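Local coordinates for protein taurine:2-oxoglutarate aminotransferase (Bifidobacterium kashiwanohense PV20-2, PDB 6JIX) that probably transfers the amino group of taurine to 2-oxoglutarate, yielding glutamate, with pyridoxal 5'-phosphate as cofactor, at residues E67-D70 against A71-Q75; C80-A83 against P84-S88; L98-V101 against A102-F106; V325-V328 against N329-E333. All coordinates share one frame; numbering follows the deposited sequence.

Interaction 1 (E67-D70 against A71-Q75)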
loop_
_atom_site.group_PDB
_atom_site.type_symbol
_atom_site.label_atom_id
_atom_site.label_comp_id
_atom_site.label_asym_id
_atom_site.label_seq_id
_atom_site.Cartn_x
_atom_site.Cartn_y
_atom_site.Cartn_z
ATOM N N GLU A 67 16.203 -19.132 2.808
ATOM C CA GLU A 67 15.808 -18.758 4.163
ATOM C C GLU A 67 14.471 -18.024 4.175
ATOM O O GLU A 67 13.616 -18.302 5.026
ATOM C CB GLU A 67 16.894 -17.903 4.815
ATOM C CG GLU A 67 18.072 -18.692 5.334
ATOM C CD GLU A 67 19.012 -19.098 4.226
ATOM O OE1 GLU A 67 18.698 -18.790 3.048
ATOM O OE2 GLU A 67 20.059 -19.725 4.528
ATOM N N ILE A 68 14.266 -17.088 3.234
ATOM C CA ILE A 68 13.001 -16.351 3.172
ATOM C C ILE A 68 11.915 -17.214 2.550
ATOM O O ILE A 68 10.773 -17.233 3.023
ATOM C CB ILE A 68 13.151 -15.020 2.407
ATOM C CG1 ILE A 68 14.209 -14.118 3.051
ATOM C CG2 ILE A 68 11.824 -14.289 2.377
ATOM C CD1 ILE A 68 14.804 -13.115 2.082
ATOM N N VAL A 69 12.248 -17.917 1.464
ATOM C CA VAL A 69 11.273 -18.787 0.817
ATOM C C VAL A 69 10.697 -19.769 1.825
ATOM O O VAL A 69 9.478 -19.927 1.940
ATOM C CB VAL A 69 11.910 -19.519 -0.378
ATOM C CG1 VAL A 69 10.985 -20.640 -0.848
ATOM C CG2 VAL A 69 12.217 -18.545 -1.517
ATOM N N ASP A 70 11.566 -20.407 2.602
ATOM C CA ASP A 70 11.094 -21.404 3.555
ATOM C C ASP A 70 10.244 -20.776 4.648
ATOM O O ASP A 70 9.215 -21.340 5.036
ATOM C CB ASP A 70 12.280 -22.155 4.161
ATOM C CG ASP A 70 12.972 -23.051 3.158
ATOM O OD1 ASP A 70 12.369 -23.369 2.113
ATOM O OD2 ASP A 70 14.132 -23.434 3.414
ATOM N N ALA A 71 10.663 -19.621 5.172
ATOM C CA ALA A 71 9.878 -18.957 6.208
ATOM C C ALA A 71 8.481 -18.645 5.699
ATOM O O ALA A 71 7.495 -18.741 6.447
ATOM C CB ALA A 71 10.588 -17.687 6.678
ATOM N N ILE A 72 8.380 -18.276 4.420
ATOM C CA ILE A 72 7.084 -17.966 3.833
ATOM C C ILE A 72 6.201 -19.210 3.834
ATOM O O ILE A 72 5.042 -19.170 4.271
ATOM C CB ILE A 72 7.273 -17.380 2.424
ATOM C CG1 ILE A 72 7.935 -16.001 2.534
ATOM C CG2 ILE A 72 5.948 -17.231 1.724
ATOM C CD1 ILE A 72 8.234 -15.325 1.217
ATOM N N LYS A 73 6.751 -20.345 3.382
ATOM C CA LYS A 73 5.987 -21.587 3.350
ATOM C C LYS A 73 5.594 -22.036 4.749
ATOM O O LYS A 73 4.455 -22.460 4.973
ATOM C CB LYS A 73 6.783 -22.672 2.640
ATOM C CG LYS A 73 7.315 -22.239 1.293
ATOM C CD LYS A 73 7.431 -23.396 0.333
ATOM C CE LYS A 73 8.799 -24.037 0.402
ATOM N NZ LYS A 73 8.850 -25.269 -0.442
ATOM N N GLU A 74 6.504 -21.923 5.715
ATOM C CA GLU A 74 6.157 -22.321 7.075
ATOM C C GLU A 74 5.045 -21.444 7.628
ATOM O O GLU A 74 4.124 -21.935 8.291
ATOM C CB GLU A 74 7.391 -22.280 7.974
ATOM C CG GLU A 74 8.261 -23.555 7.876
ATOM C CD GLU A 74 9.772 -23.276 7.991
ATOM O OE1 GLU A 74 10.169 -22.251 8.602
ATOM O OE2 GLU A 74 10.571 -24.082 7.462
ATOM N N GLN A 75 5.112 -20.138 7.372
ATOM C CA GLN A 75 4.051 -19.267 7.858
ATOM C C GLN A 75 2.738 -19.565 7.142
ATOM O O GLN A 75 1.665 -19.524 7.759
ATOM C CB GLN A 75 4.448 -17.801 7.689
ATOM C CG GLN A 75 3.589 -16.869 8.508
ATOM C CD GLN A 75 3.473 -17.339 9.948
ATOM O OE1 GLN A 75 4.468 -17.723 10.560
ATOM N NE2 GLN A 75 2.258 -17.325 10.488
#
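D70 meets both K73 and E74 one turn further along the helix. Its carbonyl O receives the N-H of E74 (D70 O to E74 N 2.9 Å). Its carboxylate, turned anti to the carbonyl carbon (chi1 -69°), lies across the K73 chain at a slant, OD1 4.0 Å from K73 CE. The charged ends do not join: D70 OD1 and K73 NZ stay 4.7 Å apart, so any attraction is probably weak, and the ammonium forms its salt bridge with D77 of the second subunit. E74, bent at chi2, curls its carboxylate back until OE2 is 4.2 Å from D70 CB. A71 sits a turn above E67: its methyl CB rests 3.5 Å from E67 O, the same oxygen that accepts its N-H. V69 takes the N-H of K73 on its O (V69 O to K73 N 3.1 Å), while V69 CG1 comes near K73 CE. On the buried flank, I68 CG2 touches I72 CD1 at 3.9 Å, a single apolar contact between the two isoleucines. A71 and I72 also pack on helix 318-333, and V69 on D77 of the second subunit. The arrangement is the i to i+4 ladder of a regular alpha helix, 66-78, here with I68 and I72 buried and E74 exposed, lying between helix 318-333 of its own chain and the second subunit.

Interaction 2 (C80-A83 against P84-S88). With GLU (glutamic acid), chain E; GLU (glutamic acid), chain O.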
loop_
_atom_site.group_PDB
_atom_site.type_symbol
_atom_site.label_atom_id
_atom_site.label_comp_id
_atom_site.label_asym_id
_atom_site.label_seq_id
_atom_site.Cartn_x
_atom_site.Cartn_y
_atom_site.Cartn_z
ATOM N N CYS A 80 -1.677 -17.388 7.291
ATOM C CA CYS A 80 -1.217 -16.409 6.304
ATOM C C CYS A 80 -1.473 -14.974 6.765
ATOM O O CYS A 80 -0.664 -14.078 6.487
ATOM C CB CYS A 80 -1.898 -16.647 4.956
ATOM S SG CYS A 80 -1.310 -18.096 4.043
ATOM N N PHE A 81 -2.612 -14.731 7.425
ATOM C CA PHE A 81 -2.997 -13.404 7.886
ATOM C C PHE A 81 -3.813 -13.502 9.166
ATOM O O PHE A 81 -4.653 -14.393 9.309
ATOM C CB PHE A 81 -3.814 -12.636 6.841
ATOM C CG PHE A 81 -4.166 -11.234 7.269
ATOM C CD1 PHE A 81 -3.168 -10.303 7.539
ATOM C CD2 PHE A 81 -5.494 -10.850 7.417
ATOM C CE1 PHE A 81 -3.486 -9.011 7.934
ATOM C CE2 PHE A 81 -5.825 -9.565 7.819
ATOM C CZ PHE A 81 -4.816 -8.640 8.078
ATOM N N MET A 82 -3.541 -12.585 10.096
ATOM C CA MET A 82 -4.373 -12.340 11.265
ATOM C C MET A 82 -4.445 -10.833 11.458
ATOM O O MET A 82 -3.488 -10.121 11.151
ATOM C CB MET A 82 -3.822 -13.035 12.510
ATOM C CG MET A 82 -4.699 -12.917 13.728
ATOM S SD MET A 82 -6.380 -13.462 13.430
ATOM C CE MET A 82 -6.097 -15.047 12.629
ATOM N N ALA A 83 -5.581 -10.349 11.958
ATOM C CA ALA A 83 -5.908 -8.928 11.876
ATOM C C ALA A 83 -4.998 -8.044 12.746
ATOM O O ALA A 83 -4.312 -8.521 13.657
ATOM C CB ALA A 83 -7.370 -8.712 12.263
ATOM N N PRO A 84 -4.963 -6.737 12.456
ATOM C CA PRO A 84 -4.175 -5.814 13.294
ATOM C C PRO A 84 -4.520 -5.820 14.785
ATOM O O PRO A 84 -3.625 -5.555 15.600
ATOM C CB PRO A 84 -4.487 -4.443 12.672
ATOM C CG PRO A 84 -4.774 -4.731 11.245
ATOM C CD PRO A 84 -5.403 -6.105 11.197
ATOM N N ALA A 85 -5.780 -6.066 15.181
ATOM C CA ALA A 85 -6.082 -6.013 16.618
ATOM C C ALA A 85 -5.486 -7.167 17.414
ATOM O O ALA A 85 -5.630 -7.176 18.644
ATOM C CB ALA A 85 -7.587 -5.959 16.879
ATOM N N TYR A 86 -4.850 -8.140 16.767
ATOM C CA TYR A 86 -4.294 -9.289 17.467
ATOM C C TYR A 86 -2.776 -9.279 17.340
ATOM O O TYR A 86 -2.223 -8.824 16.334
ATOM C CB TYR A 86 -4.874 -10.612 16.924
ATOM C CG TYR A 86 -6.392 -10.609 16.864
ATOM C CD1 TYR A 86 -7.163 -10.652 18.035
ATOM C CD2 TYR A 86 -7.057 -10.543 15.639
ATOM C CE1 TYR A 86 -8.566 -10.633 17.981
ATOM C CE2 TYR A 86 -8.449 -10.519 15.574
ATOM C CZ TYR A 86 -9.208 -10.558 16.743
ATOM O OH TYR A 86 -10.593 -10.521 16.663
ATOM N N ALA A 87 -2.100 -9.738 18.390
ATOM C CA ALA A 87 -0.662 -9.954 18.313
ATOM C C ALA A 87 -0.391 -11.255 17.574
ATOM O O ALA A 87 -1.163 -12.199 17.672
ATOM C CB ALA A 87 -0.042 -9.992 19.709
ATOM N N SER A 88 0.690 -11.291 16.807
ATOM C CA SER A 88 1.125 -12.521 16.170
ATOM C C SER A 88 2.631 -12.649 16.334
ATOM O O SER A 88 3.352 -11.645 16.364
ATOM C CB SER A 88 0.745 -12.551 14.692
ATOM O OG SER A 88 1.504 -11.607 13.960
HETATM N N GLU E . -12.325 -6.311 14.239
HETATM C CA GLU E . -11.468 -7.317 13.682
HETATM C C GLU E . -11.511 -8.486 14.657
HETATM O O GLU E . -11.201 -9.668 14.303
HETATM C CB GLU E . -10.069 -6.751 13.461
HETATM C CG GLU E . -9.430 -5.717 14.389
HETATM C CD GLU E . -7.960 -5.600 13.896
HETATM O OE1 GLU E . -6.932 -5.739 14.666
HETATM O OE2 GLU E . -7.789 -5.384 12.660
HETATM O OXT GLU E . -11.898 -8.225 15.829
HETATM N N GLU O . -9.531 -2.285 11.335
HETATM C CA GLU O . -8.359 -1.531 11.773
HETATM C C GLU O . -7.434 -1.148 10.594
HETATM O O GLU O . -6.225 -1.542 10.617
HETATM C CB GLU O . -7.541 -2.320 12.816
HETATM C CG GLU O . -8.245 -2.397 14.177
HETATM C CD GLU O . -7.348 -2.201 15.408
HETATM O OE1 GLU O . -6.110 -2.051 15.269
HETATM O OE2 GLU O . -7.847 -2.187 16.570
HETATM O OXT GLU O . -7.867 -0.425 9.632
#
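M82 and Y86 make the dense part of this turn. The M82 chain leaves with CG anti to the backbone N (chi1 -175°) and then bends at chi2 and chi3, which brings SD 3.7 Å from Y86 CD2. The sulfur stands 4.7 Å from the centroid of the Y86 ring, on a line oblique to the ring, in a Met-aromatic contact. A83 CB reaches the same ring atom, Y86 CD2, at 3.9 Å. The backbone closes the type I beta turn of A83 to Y86: Y86 N donates to A83 O over 3.2 Å. F81 adds a lighter touch, its CZ 4.1 Å from P84 CD, and its ring also meets those of H317 and Y314. Leaving the turn, the chain pairs at Y86 and A87 in a parallel ladder with a strand of the second subunit. The other side is looser and belongs to ligands: A85 is partly exposed, and P84 CG lies 3.6 Å from O of the chain O glutamate. The 1.3 Å between A85 N and OE1 of the chain E glutamate is too short for a non-covalent contact and makes the placing of that end doubtful. At the other end of this ligand, Y86 OH donates to its atom O over 2.6 Å. W23 NE1 of the second subunit is also hydrogen-bonded to glutamate; if the ligand is placed rightly, phenol and indole would give it a polar grip at the subunit interface.

Interaction 3 (L98-V101 against A102-F106)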
loop_
_atom_site.group_PDB
_atom_site.type_symbol
_atom_site.label_atom_id
_atom_site.label_comp_id
_atom_site.label_asym_id
_atom_site.label_seq_id
_atom_site.Cartn_x
_atom_site.Cartn_y
_atom_site.Cartn_z
ATOM N N LEU A 98 13.555 -5.045 14.524
ATOM C CA LEU A 98 13.793 -3.809 13.792
ATOM C C LEU A 98 14.221 -2.696 14.736
ATOM O O LEU A 98 15.218 -2.011 14.483
ATOM C CB LEU A 98 12.545 -3.409 13.019
ATOM C CG LEU A 98 12.235 -4.256 11.802
ATOM C CD1 LEU A 98 11.145 -3.574 11.007
ATOM C CD2 LEU A 98 13.497 -4.444 10.992
ATOM N N VAL A 99 13.484 -2.511 15.840
ATOM C CA VAL A 99 13.889 -1.539 16.858
ATOM C C VAL A 99 15.315 -1.819 17.316
ATOM O O VAL A 99 16.123 -0.897 17.486
ATOM C CB VAL A 99 12.905 -1.553 18.044
ATOM C CG1 VAL A 99 13.394 -0.622 19.150
ATOM C CG2 VAL A 99 11.504 -1.166 17.595
ATOM N N ASP A 100 15.648 -3.105 17.501
ATOM C CA ASP A 100 16.962 -3.499 18.005
ATOM C C ASP A 100 18.088 -3.115 17.039
ATOM O O ASP A 100 19.084 -2.523 17.460
ATOM C CB ASP A 100 16.973 -5.004 18.287
ATOM C CG ASP A 100 16.396 -5.354 19.657
ATOM O OD1 ASP A 100 16.114 -4.417 20.451
ATOM O OD2 ASP A 100 16.232 -6.575 19.934
ATOM N N VAL A 101 17.957 -3.436 15.742
ATOM C CA VAL A 101 19.039 -3.108 14.800
ATOM C C VAL A 101 19.140 -1.607 14.526
ATOM O O VAL A 101 20.186 -1.135 14.065
ATOM C CB VAL A 101 18.917 -3.848 13.455
ATOM C CG1 VAL A 101 18.872 -5.353 13.668
ATOM C CG2 VAL A 101 17.725 -3.362 12.677
ATOM N N ALA A 102 18.061 -0.853 14.750
ATOM C CA ALA A 102 18.060 0.589 14.538
ATOM C C ALA A 102 18.734 1.320 15.692
ATOM O O ALA A 102 19.683 2.096 15.489
ATOM C CB ALA A 102 16.631 1.098 14.373
ATOM N N ASP A 103 18.181 1.143 16.915
ATOM C CA ASP A 103 18.798 1.584 18.164
ATOM C C ASP A 103 17.813 1.487 19.323
ATOM O O ASP A 103 16.909 2.332 19.431
ATOM C CB ASP A 103 19.300 3.019 18.031
ATOM C CG ASP A 103 19.960 3.530 19.295
ATOM O OD1 ASP A 103 20.567 4.624 19.226
ATOM O OD2 ASP A 103 19.871 2.853 20.352
ATOM N N PRO A 104 17.979 0.505 20.225
ATOM C CA PRO A 104 16.941 0.239 21.234
ATOM C C PRO A 104 16.869 1.298 22.304
ATOM O O PRO A 104 15.848 1.380 23.005
ATOM C CB PRO A 104 17.378 -1.101 21.866
ATOM C CG PRO A 104 18.423 -1.639 21.002
ATOM C CD PRO A 104 19.074 -0.470 20.304
ATOM N N ASP A 105 17.905 2.131 22.426
ATOM C CA ASP A 105 17.891 3.205 23.412
ATOM C C ASP A 105 17.176 4.430 22.891
ATOM O O ASP A 105 16.804 5.293 23.687
ATOM C CB ASP A 105 19.316 3.590 23.843
ATOM C CG ASP A 105 20.099 2.407 24.408
ATOM O OD1 ASP A 105 19.475 1.542 25.079
ATOM O OD2 ASP A 105 21.329 2.333 24.160
ATOM N N PHE A 106 16.980 4.522 21.577
ATOM C CA PHE A 106 16.269 5.637 20.981
ATOM C C PHE A 106 14.888 5.284 20.436
ATOM O O PHE A 106 13.931 6.030 20.662
ATOM C CB PHE A 106 17.133 6.248 19.882
ATOM C CG PHE A 106 16.617 7.546 19.401
ATOM C CD1 PHE A 106 16.712 8.671 20.199
ATOM C CD2 PHE A 106 15.990 7.643 18.172
ATOM C CE1 PHE A 106 16.219 9.892 19.766
ATOM C CE2 PHE A 106 15.499 8.856 17.740
ATOM C CZ PHE A 106 15.616 9.983 18.541
#
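L98 and V99 offer their carbonyls to the last turn of the helix. Among the backbone bonds, A102 N donates to L98 O over 3.1 Å, and a weak second bond joins the same N to V99 O. D103 N donates to V99 O over 3.0 Å, so V99 O is shared by two donors. D103 itself leaves helical angles with a positive phi of 169°, and the chain swings away from the helix. Van der Waals contacts of P104 follow from that bend. Its ring folds back on D100: P104 CD lies 3.5 Å from D100 O, and P104 CG 3.7 Å from D100 OD1, the two side chains meeting at about a right angle. The aspartate gets there with CG anti to the carbonyl carbon (chi1 -83°), while its OD2 is held in a salt bridge by K96. Within the last helical turn, separately, A102 CB sits 3.4 Å from L98 O. In the loop, a polar side-chain bond forms where D103 OD2 accepts D105 N over 2.9 Å, met from above the carboxylate plane. F106 N then bonds back to D103 O. Apolar packing continues outward: L98 and V99 lie on strand 107-113, V101 on L332 of helix 318-333, and V99 also on Y18 of the second subunit. The whole is a helix C-terminus followed by an Asx turn, the link from helix 89-102 into an edge strand of the seven-stranded sheet of the fold type I aminotransferases.

Interaction 4 (V325-V328 against N329-E333)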
loop_
_atom_site.group_PDB
_atom_site.type_symbol
_atom_site.label_atom_id
_atom_site.label_comp_id
_atom_site.label_asym_id
_atom_site.label_seq_id
_atom_site.Cartn_x
_atom_site.Cartn_y
_atom_site.Cartn_z
ATOM N N VAL A 325 11.215 -11.440 9.256
ATOM C CA VAL A 325 12.060 -12.018 10.293
ATOM C C VAL A 325 13.193 -12.823 9.653
ATOM O O VAL A 325 14.358 -12.738 10.070
ATOM C CB VAL A 325 11.204 -12.873 11.249
ATOM C CG1 VAL A 325 12.079 -13.758 12.113
ATOM C CG2 VAL A 325 10.331 -11.991 12.122
ATOM N N ALA A 326 12.875 -13.610 8.621
ATOM C CA ALA A 326 13.901 -14.423 7.981
ATOM C C ALA A 326 14.931 -13.554 7.269
ATOM O O ALA A 326 16.142 -13.810 7.353
ATOM C CB ALA A 326 13.251 -15.398 7.008
ATOM N N ALA A 327 14.475 -12.521 6.559
ATOM C CA ALA A 327 15.408 -11.635 5.869
ATOM C C ALA A 327 16.337 -10.939 6.853
ATOM O O ALA A 327 17.559 -10.956 6.690
ATOM C CB ALA A 327 14.645 -10.600 5.044
ATOM N N VAL A 328 15.783 -10.342 7.903
ATOM C CA VAL A 328 16.644 -9.584 8.807
ATOM C C VAL A 328 17.643 -10.511 9.489
ATOM O O VAL A 328 18.829 -10.179 9.605
ATOM C CB VAL A 328 15.806 -8.792 9.825
ATOM C CG1 VAL A 328 16.705 -8.168 10.873
ATOM C CG2 VAL A 328 14.939 -7.734 9.104
ATOM N N ASN A 329 17.186 -11.702 9.918
ATOM C CA ASN A 329 18.085 -12.679 10.538
ATOM C C ASN A 329 19.212 -13.065 9.591
ATOM O O ASN A 329 20.356 -13.235 10.018
ATOM C CB ASN A 329 17.315 -13.930 10.968
ATOM C CG ASN A 329 16.745 -13.822 12.382
ATOM O OD1 ASN A 329 17.258 -13.073 13.222
ATOM N ND2 ASN A 329 15.666 -14.570 12.648
ATOM N N TYR A 330 18.919 -13.177 8.296
ATOM C CA TYR A 330 19.972 -13.444 7.328
ATOM C C TYR A 330 20.987 -12.302 7.270
ATOM O O TYR A 330 22.205 -12.539 7.308
ATOM C CB TYR A 330 19.375 -13.684 5.947
ATOM C CG TYR A 330 20.393 -14.266 4.992
ATOM C CD1 TYR A 330 21.323 -13.456 4.345
ATOM C CD2 TYR A 330 20.439 -15.631 4.759
ATOM C CE1 TYR A 330 22.253 -14.006 3.473
ATOM C CE2 TYR A 330 21.345 -16.179 3.898
ATOM C CZ TYR A 330 22.258 -15.381 3.258
ATOM O OH TYR A 330 23.168 -15.981 2.399
ATOM N N TYR A 331 20.511 -11.056 7.140
ATOM C CA TYR A 331 21.438 -9.928 7.070
ATOM C C TYR A 331 22.430 -10.018 8.210
ATOM O O TYR A 331 23.641 -9.874 8.013
ATOM C CB TYR A 331 20.705 -8.575 7.133
ATOM C CG TYR A 331 19.881 -8.194 5.924
ATOM C CD1 TYR A 331 20.426 -8.218 4.646
ATOM C CD2 TYR A 331 18.546 -7.802 6.067
ATOM C CE1 TYR A 331 19.670 -7.871 3.555
ATOM C CE2 TYR A 331 17.784 -7.454 4.984
ATOM C CZ TYR A 331 18.344 -7.487 3.729
ATOM O OH TYR A 331 17.578 -7.132 2.634
ATOM N N LEU A 332 21.917 -10.288 9.412
ATOM C CA LEU A 332 22.752 -10.299 10.604
ATOM C C LEU A 332 23.639 -11.539 10.641
ATOM O O LEU A 332 24.873 -11.431 10.701
ATOM C CB LEU A 332 21.870 -10.212 11.849
ATOM C CG LEU A 332 21.006 -8.948 11.992
ATOM C CD1 LEU A 332 20.172 -8.961 13.278
ATOM C CD2 LEU A 332 21.872 -7.690 11.918
ATOM N N GLU A 333 23.025 -12.733 10.580
ATOM C CA GLU A 333 23.780 -13.968 10.778
ATOM C C GLU A 333 24.880 -14.137 9.736
ATOM O O GLU A 333 25.960 -14.645 10.062
ATOM C CB GLU A 333 22.838 -15.173 10.756
ATOM C CG GLU A 333 22.112 -15.395 12.077
ATOM C CD GLU A 333 20.799 -16.164 11.936
ATOM O OE1 GLU A 333 20.720 -17.122 11.125
ATOM O OE2 GLU A 333 19.839 -15.815 12.659
#
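V325 opens the run beside N329, the two side chains lying alongside one another and pointing the same way. V325 CG1, anti to the backbone N (chi1 166°), approaches N329 ND2 to 3.7 Å. The amide also stands near V325 O, at an angle too poor for a bond; that oxygen instead takes the backbone N-H of N329 (V325 O to N329 N 3.0 Å). Both side chains also lean on helix 89-102, V325 at R93 and L94 and N329 at M97. One step on, A326 O takes Y330 N at 3.0 Å, and the A326 methyl meets A71 of helix 66-78. Such i to i+4 bonding marks a regular alpha helix, here the final stretch of 318-333, packed between helices 66-78 and 89-102. A327 accepts Y331 N on its O over 3.0 Å. The Y331 ring sits against this carbonyl, CD2 3.4 Å from A327 O, and its CE2 lies 4.4 Å from A327 CB. CG of Y331, anti to the carbonyl carbon (chi1 -70°), swings the ring back beside the preceding turn, and Y331 OH is hydrogen-bonded to G282 O. V328 closes the segment by taking L332 N on its O at 3.1 Å, while its CG1 meets L332 CD1 at 4.3 Å; V328 also packs on M97 of helix 89-102.

Interaction 4 is the hub of the group. It touches interaction 1 through A71 CB and A326 CB, 3.5 Å apart, and interaction 3 through V101 CG1 and L332 CD1, 3.9 Å apart, so helix 318-333 joins two contacts whose own centres are 25 Å apart. Interaction 2 continues the chain from helix 66-78; its nearest atoms come within about 4 Å of interaction 1 without touching, and both meet the second subunit. The side chains of Y331 and I68 are about 8 and 11 Å from that of K281, which binds the cofactor, and the side chain of P84 is about 8 Å from a bound pyridoxal phosphate. Interaction 3 stands away from the sites.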